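PDB 5HGC: serpin from Taeniopygia guttata, which binds cortisol and belongs to the serpin family, whose members commonly inhibit serine proteases. Local coordinates for residues N143-I146 with E147-H151. Numbering follows the deposited sequence.
Sequences NDYI and ERKTH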
# COMPACT_ATOMS: atom_id res chain seq x y z
N ASN A 143 3.54 -12.13 16.53
CA ASN A 143 3.40 -12.84 15.26
C ASN A 143 2.16 -13.71 15.19
O ASN A 143 1.54 -13.84 14.12
CB ASN A 143 4.65 -13.63 14.95
CG ASN A 143 5.86 -12.74 14.72
OD1 ASN A 143 5.75 -11.61 14.17
ND2 ASN A 143 7.04 -13.22 15.15
N ASP A 144 1.78 -14.26 16.34
CA ASP A 144 0.53 -14.97 16.46
C ASP A 144 -0.65 -14.04 16.27
O ASP A 144 -1.70 -14.44 15.71
CB ASP A 144 0.43 -15.65 17.81
CG ASP A 144 1.35 -16.87 17.93
OD1 ASP A 144 1.91 -17.33 16.89
OD2 ASP A 144 1.52 -17.36 19.07
N TYR A 145 -0.47 -12.79 16.72
CA TYR A 145 -1.50 -11.80 16.62
C TYR A 145 -1.75 -11.44 15.15
O TYR A 145 -2.92 -11.47 14.68
CB TYR A 145 -1.14 -10.58 17.45
CG TYR A 145 -2.00 -9.42 17.11
CD1 TYR A 145 -3.35 -9.35 17.54
CD2 TYR A 145 -1.47 -8.35 16.31
CE1 TYR A 145 -4.13 -8.25 17.20
CE2 TYR A 145 -2.26 -7.27 15.95
CZ TYR A 145 -3.57 -7.23 16.42
OH TYR A 145 -4.29 -6.15 16.12
N ILE A 146 -0.65 -11.16 14.43
CA ILE A 146 -0.71 -10.85 12.98
C ILE A 146 -1.27 -12.02 12.23
O ILE A 146 -2.12 -11.83 11.36
CB ILE A 146 0.64 -10.44 12.37
CG1 ILE A 146 1.37 -9.43 13.28
CG2 ILE A 146 0.45 -9.88 10.95
CD1 ILE A 146 0.73 -8.05 13.45
N GLU A 147 -0.84 -13.23 12.58
CA GLU A 147 -1.34 -14.40 11.91
C GLU A 147 -2.84 -14.61 12.10
O GLU A 147 -3.55 -14.93 11.14
CB GLU A 147 -0.56 -15.62 12.35
CG GLU A 147 -1.07 -16.92 11.73
CD GLU A 147 -0.19 -18.08 12.12
OE1 GLU A 147 0.89 -17.82 12.71
OE2 GLU A 147 -0.57 -19.24 11.82
N ARG A 148 -3.31 -14.41 13.32
CA ARG A 148 -4.68 -14.71 13.62
C ARG A 148 -5.58 -13.66 12.97
O ARG A 148 -6.65 -13.97 12.44
CB ARG A 148 -4.88 -14.79 15.14
CG ARG A 148 -6.23 -15.34 15.50
CD ARG A 148 -6.27 -15.99 16.87
NE ARG A 148 -7.60 -16.58 17.04
CZ ARG A 148 -8.05 -17.23 18.12
NH1 ARG A 148 -7.30 -17.44 19.22
NH2 ARG A 148 -9.30 -17.68 18.09
N LYS A 149 -5.10 -12.42 13.00
CA LYS A 149 -5.79 -11.24 12.52
C LYS A 149 -5.97 -11.36 10.99
O LYS A 149 -6.96 -10.89 10.44
CB LYS A 149 -4.97 -10.00 12.96
CG LYS A 149 -5.67 -8.71 13.37
CD LYS A 149 -7.03 -8.88 14.03
CE LYS A 149 -7.55 -7.55 14.57
NZ LYS A 149 -8.08 -6.46 13.69
N THR A 150 -5.04 -12.05 10.31
CA THR A 150 -5.03 -12.07 8.85
C THR A 150 -5.48 -13.41 8.32
O THR A 150 -5.22 -13.75 7.17
CB THR A 150 -3.65 -11.67 8.21
OG1 THR A 150 -2.65 -12.64 8.53
CG2 THR A 150 -3.18 -10.29 8.66
N HIS A 151 -6.19 -14.16 9.16
CA HIS A 151 -6.66 -15.52 8.83
C HIS A 151 -5.57 -16.37 8.18
O HIS A 151 -5.83 -17.12 7.27
CB HIS A 151 -7.98 -15.50 8.03
CG HIS A 151 -9.12 -14.91 8.79
ND1 HIS A 151 -10.25 -14.41 8.19
CD2 HIS A 151 -9.29 -14.69 10.12
CE1 HIS A 151 -11.07 -13.93 9.11
NE2 HIS A 151 -10.52 -14.09 10.29
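Two groups of Thr150 converge on the carbonyl oxygen of Ile146: the amide N donates a weak, bent bond (3.1 Å to Ile146 O, 127° at the hydrogen), and OG1 stands 3.0 Å from the same Ile146 O, though this second bond is not settled, since the hydroxyl could turn its proton elsewhere. OG1 also takes a hydrogen bond from Ile154 N, which links the helix end to the chain that follows. This is the C-terminal end of helix 135-149, the serpin helix F, which packs across the large central beta-sheet A. A Schellman motif closes it: His151, with positive phi, is the C-prime residue, its N makes a weak bond to Arg148 O, and the next amide along the chain reaches Glu147 O. Just before it the i to i+4 ladder is regular, with Glu147 N to Asn143 O, Arg148 N to Asp144 O and Lys149 N to Tyr145 O each 2.9 Å long. The side chains of Tyr145 and Lys149 leave successive turns in the same direction. With chi1 at 166° the Tyr145 ring is carried away from its backbone N to where Lys149 CG meets it obliquely, 4.0 Å from Tyr145 CZ. Farther out, Lys149 CE lies 3.9 Å from Tyr145 OH. The hydroxyl is hydrogen-bonded to Glu126, and the ring packs edge-to-face with Phe128. Replacing Tyr145 by alanine would probably leave Glu126 without its hydroxyl partner and the Lys149 methylenes without the ring beside them. Ile146 is buried on the sheet-facing side of the helix, against Phe172 of strand 167-176 and the loop residues Ile154 and Leu157. On another side, two acids come close with like charge, Asp144 OD1 lying 4.3 Å from Glu147 OE1.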